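PDB 1ZBM: 1,4-dihydroxy-6-naphtoate synthase from Archaeoglobus fulgidus, which probably converts cyclic dehypoxanthinylfutalosinate into 1,4-dihydroxy-6-naphthoate, with release of dihydroxyacetone, in the biosynthesis of menaquinone. Local coordinates for residues S207-I212 / Y245-P250; Y27-G32 / L201-E206; L119-E124 / K258-M263. All coordinates share one frame; numbering follows the deposited sequence.

In the fold
From the N terminus, helix 20-30 opens contact 2 beside the first five-stranded sheet, and helix 114-122 then opens contact 3 on the second one. The chain returns with helix 194-213, which first closes contact 2 on helix 20-30 and, a turn later, opens contact 1. Short helix 244-247 closes contact 1, and helix 251-265 directly after it closes contact 3. Contact 1 is therefore nested within the loop of contact 3, contacts 2 and 1 follow in series, and contacts 2 and 3 cross. Contacts 1 and 2 touch, with centres 10 Å apart; contact 3 lies 33 Å from contact 2, centre to centre, across the molecule.

Contact 1 (S207-I212 / Y245-P250); sequences SIAFAI and YTYNMP
Ile208 reaches out from helix 194-213 and lays its terminal methyl against the short helix 244-247, while its neighbour Ala209 meets the ring of Tyr247. The aliphatic contacts come first. With CG1 anti to the carbonyl carbon (chi1 -61°) and the chain extended beyond it, Ile208 CD1 projects straight across the gap. It comes to 3.4 Å from Thr246 O, a carbon-to-carbonyl packing contact, and 4.1 Å from Thr246 CG2. The same methyl lies 4.2 Å from Tyr247 CA, and the other branch, CG2, stands 4.5 Å from Tyr247 CB.

The aromatic part is lighter. Tyr247 carries its ring out past the flank of helix 194-213, with CG anti to the backbone N (chi1 -174°). Ile208 CB then lies at the ring edge, near its plane, and Ala209 CB approaches CE1 obliquely at 4.0 Å.

Polar groups frame this apolar seam. Thr246 OG1 turns back to Asn243 N and to carbonyls of Ala83 and Tyr241, leaving CG2 for Ile208, and Tyr247 O accepts a hydrogen bond from NE of Arg205, one turn earlier in helix 194-213. Long helix 194-213 thus packs on the one-turn helix 244-247, with helix 20-30 beside both through Met25, which touches Ile208 and Thr246, in an alpha/beta domain of a type 2 periplasmic-binding-protein fold.

Contact 2 (Y27-G32 / L201-E206); sequences YAMTHG and LRAMRE
Met29 sends its side chain across to helix 194-213 and ends on the backbone between Ala203 and Met204. CG is anti to the backbone N (chi1 -165°) and the next bond is extended as well, so the chain runs straight out to SE; there it bends (chi3 -80°) and lays CE over the flat face of the peptide joining the two residues. The methyl sits over the C=O bond of Ala203, 3.4 Å from both Ala203 C and Ala203 O, and 3.5 Å from Met204 N. Ala203 CB flanks it at 3.6 Å. Met204 leaves its own helix pointing away from helix 20-30, yet its chain curls round and brings SE to 4.4 Å from Met29 CE, the two selenomethionines meeting end against side.

Val34, in the loop after helix 20-30, packs on Met29 and Ala203, and Ile40 and His42 of strand 39-44 also touch Met29. On the other helix Arg202 NH1 and Glu206 OE1 form a salt bridge at 3.5 Å, while Arg202 NH2 also pairs with Glu199.

Only van der Waals contacts join the two segments: the methyl of one selenomethionine against a peptide face, an alanine methyl and the selenium of the other. The polar link lies next to them: Ser207 OG accepts the N-H of Met29 and also bonds Met25 O, so one hydroxyl is inserted where helix 20-30 lacks its own bond, tying the kink to helix 194-213.

Contact 3 (L119-E124 / K258-M263); sequences LKLAVE and KKLYEM
Leu121 carries its side of this contact, reaching from the last turn of helix 114-122 toward Leu260 and Met263 on helix 251-265. Its CG is anti to the carbonyl carbon (chi1 -75°), which carries both methyls forward from the helix. The closer part is where CD2 rests 3.9 Å from Met263 O, against backbone rather than side chain. Trp172 of helix 169-174 packs on Leu121 and Met263, and Leu269 also touches Leu121, so the leucine is buried. The nearest CA pair, Leu121 CA and Met263 CA, is 8.1 Å apart, a gap that the leucine side chain spans.

The looser part belongs to CD1, which takes its two partners at fuller spacing: Met263 CB and Leu260 CD1 each lie 4.5 Å from it. Met263 itself is only partly buried, and Glu124, exposed beyond the end of helix 114-122, pairs with Lys267.

On the inner side, Leu260 comes about 4 Å from the side chain of Thr114, a predicted substrate-binding residue. The last helix thus comes over from the first domain and packs on helix 114-122 of the second, at the probable substrate site, as in a two-domain type 2 periplasmic-binding-protein fold.

Contact 1 (S207-I212 / Y245-P250)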
loop_
_atom_site.group_PDB
_atom_site.type_symbol
_atom_site.label_atom_id
_atom_site.label_comp_id
_atom_site.label_asym_id
_atom_site.label_seq_id
_atom_site.Cartn_x
_atom_site.Cartn_y
_atom_site.Cartn_z
ATOM N N SER A 207 -12.955 12.109 -3.236
ATOM C CA SER A 207 -11.571 12.567 -3.312
ATOM C C SER A 207 -10.773 11.832 -4.399
ATOM O O SER A 207 -9.940 12.429 -5.092
ATOM C CB SER A 207 -10.889 12.409 -1.948
ATOM O OG SER A 207 -9.686 13.166 -1.902
ATOM N N ILE A 208 -11.042 10.534 -4.534
ATOM C CA ILE A 208 -10.391 9.670 -5.525
ATOM C C ILE A 208 -10.821 10.063 -6.946
ATOM O O ILE A 208 -9.987 10.247 -7.843
ATOM C CB ILE A 208 -10.772 8.189 -5.277
ATOM C CG1 ILE A 208 -10.302 7.756 -3.886
ATOM C CG2 ILE A 208 -10.172 7.299 -6.362
ATOM C CD1 ILE A 208 -10.938 6.467 -3.395
ATOM N N ALA A 209 -12.132 10.183 -7.139
ATOM C CA ALA A 209 -12.674 10.562 -8.435
ATOM C C ALA A 209 -12.125 11.927 -8.840
ATOM O O ALA A 209 -11.823 12.161 -10.012
ATOM C CB ALA A 209 -14.203 10.598 -8.380
ATOM N N PHE A 210 -11.984 12.826 -7.871
ATOM C CA PHE A 210 -11.461 14.161 -8.160
ATOM C C PHE A 210 -10.032 14.070 -8.703
ATOM O O PHE A 210 -9.667 14.793 -9.630
ATOM C CB PHE A 210 -11.452 15.036 -6.900
ATOM C CG PHE A 210 -10.905 16.423 -7.136
ATOM C CD1 PHE A 210 -11.763 17.492 -7.393
ATOM C CD2 PHE A 210 -9.525 16.649 -7.145
ATOM C CE1 PHE A 210 -11.260 18.767 -7.663
ATOM C CE2 PHE A 210 -9.003 17.917 -7.414
ATOM C CZ PHE A 210 -9.875 18.981 -7.675
ATOM N N ALA A 211 -9.227 13.188 -8.115
ATOM C CA ALA A 211 -7.846 13.022 -8.537
ATOM C C ALA A 211 -7.719 12.564 -9.990
ATOM O O ALA A 211 -6.864 13.053 -10.733
ATOM C CB ALA A 211 -7.124 12.045 -7.608
ATOM N N ILE A 212 -8.567 11.629 -10.400
ATOM C CA ILE A 212 -8.543 11.115 -11.770
ATOM C C ILE A 212 -8.943 12.165 -12.810
ATOM O O ILE A 212 -8.383 12.201 -13.904
ATOM C CB ILE A 212 -9.480 9.886 -11.914
ATOM C CG1 ILE A 212 -8.968 8.751 -11.023
ATOM C CG2 ILE A 212 -9.531 9.425 -13.367
ATOM C CD1 ILE A 212 -7.554 8.318 -11.342
ATOM N N TYR A 245 -10.229 0.193 -8.925
ATOM C CA TYR A 245 -10.152 -0.661 -7.747
ATOM C C TYR A 245 -10.150 0.153 -6.459
ATOM O O TYR A 245 -10.685 -0.281 -5.431
ATOM C CB TYR A 245 -8.892 -1.530 -7.778
ATOM C CG TYR A 245 -8.789 -2.484 -8.948
ATOM C CD1 TYR A 245 -9.870 -3.276 -9.334
ATOM C CD2 TYR A 245 -7.593 -2.629 -9.645
ATOM C CE1 TYR A 245 -9.758 -4.188 -10.385
ATOM C CE2 TYR A 245 -7.474 -3.539 -10.693
ATOM C CZ TYR A 245 -8.559 -4.312 -11.056
ATOM O OH TYR A 245 -8.441 -5.211 -12.098
ATOM N N THR A 246 -9.536 1.329 -6.517
ATOM C CA THR A 246 -9.452 2.217 -5.368
ATOM C C THR A 246 -10.807 2.881 -5.138
ATOM O O THR A 246 -11.219 3.091 -3.997
ATOM C CB THR A 246 -8.394 3.321 -5.597
ATOM O OG1 THR A 246 -7.267 2.765 -6.287
ATOM C CG2 THR A 246 -7.915 3.904 -4.261
ATOM N N TYR A 247 -11.510 3.201 -6.222
ATOM C CA TYR A 247 -12.806 3.847 -6.079
ATOM C C TYR A 247 -13.832 2.922 -5.437
ATOM O O TYR A 247 -14.638 3.362 -4.619
ATOM C CB TYR A 247 -13.332 4.327 -7.429
ATOM C CG TYR A 247 -14.607 5.129 -7.311
ATOM C CD1 TYR A 247 -14.580 6.474 -6.936
ATOM C CD2 TYR A 247 -15.846 4.542 -7.565
ATOM C CE1 TYR A 247 -15.757 7.213 -6.825
ATOM C CE2 TYR A 247 -17.024 5.268 -7.455
ATOM C CZ TYR A 247 -16.974 6.606 -7.087
ATOM O OH TYR A 247 -18.142 7.319 -7.012
ATOM N N ASN A 248 -13.797 1.645 -5.814
ATOM C CA ASN A 248 -14.718 0.636 -5.280
ATOM C C ASN A 248 -14.106 -0.758 -5.466
ATOM O O ASN A 248 -13.872 -1.195 -6.593
ATOM C CB ASN A 248 -16.062 0.715 -6.021
ATOM C CG ASN A 248 -17.131 -0.159 -5.392
ATOM O OD1 ASN A 248 -17.412 -0.043 -4.203
ATOM N ND2 ASN A 248 -17.742 -1.028 -6.187
HETATM N N MSE A 249 -13.854 -1.462 -4.370
HETATM C CA MSE A 249 -13.263 -2.793 -4.474
HETATM C C MSE A 249 -14.229 -3.764 -5.161
HETATM O O MSE A 249 -15.284 -4.079 -4.623
HETATM C CB MSE A 249 -12.900 -3.319 -3.086
HETATM C CG MSE A 249 -11.950 -4.496 -3.091
HETATM SE SE MSE A 249 -11.587 -5.091 -1.289
HETATM C CE MSE A 249 -10.298 -3.726 -0.804
ATOM N N PRO A 250 -13.881 -4.249 -6.367
ATOM C CA PRO A 250 -14.761 -5.181 -7.086
ATOM C C PRO A 250 -14.746 -6.578 -6.479
ATOM O O PRO A 250 -13.908 -6.880 -5.623
ATOM C CB PRO A 250 -14.201 -5.151 -8.502
ATOM C CG PRO A 250 -12.721 -4.994 -8.264
ATOM C CD PRO A 250 -12.687 -3.919 -7.171
#

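Contact 2 (Y27-G32 / L201-E206)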
loop_
_atom_site.group_PDB
_atom_site.type_symbol
_atom_site.label_atom_id
_atom_site.label_comp_id
_atom_site.label_asym_id
_atom_site.label_seq_id
_atom_site.Cartn_x
_atom_site.Cartn_y
_atom_site.Cartn_z
ATOM N N TYR A 27 -5.677 14.328 -2.043
ATOM C CA TYR A 27 -5.582 15.749 -2.369
ATOM C C TYR A 27 -6.882 16.535 -2.204
ATOM O O TYR A 27 -6.908 17.559 -1.525
ATOM C CB TYR A 27 -5.064 15.944 -3.796
ATOM C CG TYR A 27 -5.204 17.369 -4.268
ATOM C CD1 TYR A 27 -6.296 17.769 -5.040
ATOM C CD2 TYR A 27 -4.287 18.342 -3.871
ATOM C CE1 TYR A 27 -6.470 19.101 -5.399
ATOM C CE2 TYR A 27 -4.456 19.674 -4.223
ATOM C CZ TYR A 27 -5.546 20.046 -4.985
ATOM O OH TYR A 27 -5.702 21.370 -5.331
ATOM N N ALA A 28 -7.952 16.066 -2.834
ATOM C CA ALA A 28 -9.231 16.759 -2.755
ATOM C C ALA A 28 -9.703 16.933 -1.314
ATOM O O ALA A 28 -10.252 17.978 -0.951
ATOM C CB ALA A 28 -10.295 16.001 -3.562
HETATM N N MSE A 29 -9.491 15.907 -0.494
HETATM C CA MSE A 29 -9.921 15.958 0.897
HETATM C C MSE A 29 -9.024 16.851 1.752
HETATM O O MSE A 29 -9.514 17.596 2.599
HETATM C CB MSE A 29 -9.968 14.548 1.486
HETATM C CG MSE A 29 -10.741 14.448 2.795
HETATM SE SE MSE A 29 -10.733 12.640 3.533
HETATM C CE MSE A 29 -12.128 11.858 2.432
ATOM N N THR A 30 -7.718 16.783 1.521
ATOM C CA THR A 30 -6.769 17.587 2.275
ATOM C C THR A 30 -6.820 19.080 1.914
ATOM O O THR A 30 -6.195 19.909 2.584
ATOM C CB THR A 30 -5.326 17.074 2.075
ATOM O OG1 THR A 30 -5.048 16.950 0.674
ATOM C CG2 THR A 30 -5.140 15.719 2.746
ATOM N N HIS A 31 -7.556 19.431 0.862
ATOM C CA HIS A 31 -7.659 20.832 0.465
ATOM C C HIS A 31 -9.074 21.382 0.508
ATOM O O HIS A 31 -9.437 22.230 -0.303
ATOM C CB HIS A 31 -7.074 21.046 -0.933
ATOM C CG HIS A 31 -5.580 20.992 -0.974
ATOM N ND1 HIS A 31 -4.870 19.852 -0.661
ATOM C CD2 HIS A 31 -4.660 21.940 -1.268
ATOM C CE1 HIS A 31 -3.575 20.103 -0.759
ATOM N NE2 HIS A 31 -3.422 21.363 -1.126
ATOM N N GLY A 32 -9.862 20.900 1.462
ATOM C CA GLY A 32 -11.222 21.373 1.614
ATOM C C GLY A 32 -12.051 21.362 0.347
ATOM O O GLY A 32 -13.034 22.096 0.248
ATOM N N LEU A 201 -17.068 7.160 3.569
ATOM C CA LEU A 201 -16.952 6.407 2.327
ATOM C C LEU A 201 -17.262 7.339 1.166
ATOM O O LEU A 201 -16.573 7.318 0.142
ATOM C CB LEU A 201 -17.929 5.240 2.309
ATOM C CG LEU A 201 -18.023 4.619 0.924
ATOM C CD1 LEU A 201 -16.671 4.064 0.523
ATOM C CD2 LEU A 201 -19.085 3.525 0.929
ATOM N N ARG A 202 -18.300 8.158 1.340
ATOM C CA ARG A 202 -18.718 9.118 0.316
ATOM C C ARG A 202 -17.623 10.144 0.049
ATOM O O ARG A 202 -17.306 10.434 -1.102
ATOM C CB ARG A 202 -20.000 9.850 0.748
ATOM C CG ARG A 202 -20.556 10.819 -0.312
ATOM C CD ARG A 202 -21.759 11.615 0.205
ATOM N NE ARG A 202 -21.338 12.609 1.201
ATOM C CZ ARG A 202 -20.679 13.728 0.906
ATOM N NH1 ARG A 202 -20.374 14.009 -0.355
ATOM N NH2 ARG A 202 -20.303 14.550 1.869
ATOM N N ALA A 203 -17.042 10.684 1.116
ATOM C CA ALA A 203 -15.996 11.680 0.978
ATOM C C ALA A 203 -14.749 11.069 0.371
ATOM O O ALA A 203 -14.045 11.714 -0.408
ATOM C CB ALA A 203 -15.668 12.288 2.329
HETATM N N MSE A 204 -14.473 9.820 0.731
HETATM C CA MSE A 204 -13.289 9.130 0.229
HETATM C C MSE A 204 -13.398 8.923 -1.275
HETATM O O MSE A 204 -12.454 9.199 -2.018
HETATM C CB MSE A 204 -13.124 7.781 0.942
HETATM C CG MSE A 204 -11.784 7.102 0.700
HETATM SE SE MSE A 204 -10.235 8.055 1.415
HETATM C CE MSE A 204 -9.377 8.604 -0.252
ATOM N N ARG A 205 -14.554 8.441 -1.723
ATOM C CA ARG A 205 -14.782 8.205 -3.151
ATOM C C ARG A 205 -14.683 9.489 -3.954
ATOM O O ARG A 205 -14.100 9.518 -5.040
ATOM C CB ARG A 205 -16.155 7.579 -3.374
ATOM C CG ARG A 205 -16.190 6.115 -3.038
ATOM C CD ARG A 205 -17.562 5.526 -3.255
ATOM N NE ARG A 205 -17.491 4.066 -3.219
ATOM C CZ ARG A 205 -18.493 3.278 -2.862
ATOM N NH1 ARG A 205 -19.657 3.801 -2.502
ATOM N NH2 ARG A 205 -18.321 1.969 -2.863
ATOM N N GLU A 206 -15.247 10.558 -3.410
ATOM C CA GLU A 206 -15.204 11.823 -4.102
ATOM C C GLU A 206 -13.775 12.302 -4.264
ATOM O O GLU A 206 -13.409 12.836 -5.312
ATOM C CB GLU A 206 -16.002 12.875 -3.346
ATOM C CG GLU A 206 -16.186 14.147 -4.144
ATOM C CD GLU A 206 -17.013 15.168 -3.416
ATOM O OE1 GLU A 206 -18.110 14.803 -2.925
ATOM O OE2 GLU A 206 -16.572 16.338 -3.345
#

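Contact 3 (L119-E124 / K258-M263)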
loop_
_atom_site.group_PDB
_atom_site.type_symbol
_atom_site.label_atom_id
_atom_site.label_comp_id
_atom_site.label_asym_id
_atom_site.label_seq_id
_atom_site.Cartn_x
_atom_site.Cartn_y
_atom_site.Cartn_z
ATOM N N LEU A 119 6.722 -12.326 -0.423
ATOM C CA LEU A 119 8.090 -12.810 -0.468
ATOM C C LEU A 119 8.199 -14.103 0.338
ATOM O O LEU A 119 8.744 -15.097 -0.140
ATOM C CB LEU A 119 9.049 -11.751 0.093
ATOM C CG LEU A 119 10.553 -12.094 0.151
ATOM C CD1 LEU A 119 11.069 -12.370 -1.250
ATOM C CD2 LEU A 119 11.333 -10.938 0.781
ATOM N N LYS A 120 7.666 -14.090 1.558
ATOM C CA LYS A 120 7.689 -15.257 2.429
ATOM C C LYS A 120 6.965 -16.456 1.816
ATOM O O LYS A 120 7.177 -17.587 2.239
ATOM C CB LYS A 120 7.077 -14.895 3.789
ATOM C CG LYS A 120 7.919 -13.886 4.590
ATOM C CD LYS A 120 7.073 -13.066 5.551
ATOM C CE LYS A 120 6.419 -13.936 6.601
ATOM N NZ LYS A 120 5.361 -13.177 7.334
ATOM N N LEU A 121 6.110 -16.209 0.825
ATOM C CA LEU A 121 5.387 -17.284 0.148
ATOM C C LEU A 121 6.144 -17.770 -1.080
ATOM O O LEU A 121 6.040 -18.926 -1.458
ATOM C CB LEU A 121 4.006 -16.804 -0.299
ATOM C CG LEU A 121 2.921 -16.631 0.763
ATOM C CD1 LEU A 121 1.772 -15.870 0.152
ATOM C CD2 LEU A 121 2.461 -17.997 1.271
ATOM N N ALA A 122 6.896 -16.880 -1.715
ATOM C CA ALA A 122 7.641 -17.248 -2.915
ATOM C C ALA A 122 8.995 -17.874 -2.579
ATOM O O ALA A 122 9.461 -18.751 -3.297
ATOM C CB ALA A 122 7.831 -16.017 -3.803
ATOM N N VAL A 123 9.620 -17.409 -1.497
ATOM C CA VAL A 123 10.923 -17.904 -1.041
ATOM C C VAL A 123 10.734 -18.303 0.420
ATOM O O VAL A 123 10.687 -17.445 1.300
ATOM C CB VAL A 123 12.001 -16.797 -1.133
ATOM C CG1 VAL A 123 13.398 -17.396 -1.007
ATOM C CG2 VAL A 123 11.861 -16.042 -2.445
ATOM N N GLU A 124 10.614 -19.605 0.676
ATOM C CA GLU A 124 10.382 -20.093 2.031
ATOM C C GLU A 124 11.619 -20.291 2.881
ATOM O O GLU A 124 11.583 -21.009 3.881
ATOM C CB GLU A 124 9.577 -21.390 1.981
ATOM C CG GLU A 124 9.970 -22.313 0.856
ATOM C CD GLU A 124 8.940 -23.388 0.644
ATOM O OE1 GLU A 124 7.750 -23.031 0.480
ATOM O OE2 GLU A 124 9.312 -24.584 0.638
ATOM N N LYS A 258 -9.297 -13.157 -0.147
ATOM C CA LYS A 258 -9.685 -14.446 0.422
ATOM C C LYS A 258 -8.596 -15.465 0.096
ATOM O O LYS A 258 -8.117 -16.171 0.982
ATOM C CB LYS A 258 -11.033 -14.919 -0.150
ATOM C CG LYS A 258 -11.651 -16.077 0.628
ATOM C CD LYS A 258 -12.633 -16.902 -0.218
ATOM C CE LYS A 258 -13.072 -18.181 0.520
ATOM N NZ LYS A 258 -13.833 -19.145 -0.342
ATOM N N LYS A 259 -8.195 -15.520 -1.172
ATOM C CA LYS A 259 -7.159 -16.456 -1.621
ATOM C C LYS A 259 -5.828 -16.185 -0.930
ATOM O O LYS A 259 -5.202 -17.088 -0.364
ATOM C CB LYS A 259 -6.972 -16.348 -3.138
ATOM C CG LYS A 259 -5.877 -17.250 -3.688
ATOM C CD LYS A 259 -6.209 -18.696 -3.419
ATOM C CE LYS A 259 -5.138 -19.626 -3.936
ATOM N NZ LYS A 259 -5.460 -21.021 -3.519
ATOM N N LEU A 260 -5.396 -14.932 -0.992
ATOM C CA LEU A 260 -4.147 -14.526 -0.369
ATOM C C LEU A 260 -4.092 -15.033 1.072
ATOM O O LEU A 260 -3.104 -15.640 1.482
ATOM C CB LEU A 260 -4.025 -13.001 -0.380
ATOM C CG LEU A 260 -2.901 -12.376 0.449
ATOM C CD1 LEU A 260 -1.537 -12.830 -0.074
ATOM C CD2 LEU A 260 -3.006 -10.856 0.377
ATOM N N TYR A 261 -5.159 -14.791 1.831
ATOM C CA TYR A 261 -5.206 -15.203 3.230
ATOM C C TYR A 261 -5.137 -16.713 3.395
ATOM O O TYR A 261 -4.421 -17.220 4.262
ATOM C CB TYR A 261 -6.468 -14.653 3.903
ATOM C CG TYR A 261 -6.495 -13.138 4.046
ATOM C CD1 TYR A 261 -7.694 -12.466 4.305
ATOM C CD2 TYR A 261 -5.325 -12.375 3.934
ATOM C CE1 TYR A 261 -7.734 -11.073 4.447
ATOM C CE2 TYR A 261 -5.356 -10.981 4.076
ATOM C CZ TYR A 261 -6.570 -10.341 4.333
ATOM O OH TYR A 261 -6.611 -8.973 4.467
ATOM N N GLU A 262 -5.883 -17.429 2.560
ATOM C CA GLU A 262 -5.890 -18.882 2.602
ATOM C C GLU A 262 -4.465 -19.379 2.420
ATOM O O GLU A 262 -3.990 -20.220 3.185
ATOM C CB GLU A 262 -6.806 -19.429 1.505
ATOM C CG GLU A 262 -8.274 -19.226 1.834
ATOM C CD GLU A 262 -9.208 -19.518 0.676
ATOM O OE1 GLU A 262 -10.439 -19.452 0.893
ATOM O OE2 GLU A 262 -8.731 -19.805 -0.443
HETATM N N MSE A 263 -3.770 -18.835 1.426
HETATM C CA MSE A 263 -2.390 -19.243 1.199
HETATM C C MSE A 263 -1.523 -18.955 2.418
HETATM O O MSE A 263 -0.657 -19.750 2.760
HETATM C CB MSE A 263 -1.801 -18.524 -0.014
HETATM C CG MSE A 263 -2.375 -18.955 -1.345
HETATM SE SE MSE A 263 -1.556 -17.995 -2.826
HETATM C CE MSE A 263 0.045 -19.072 -3.013
#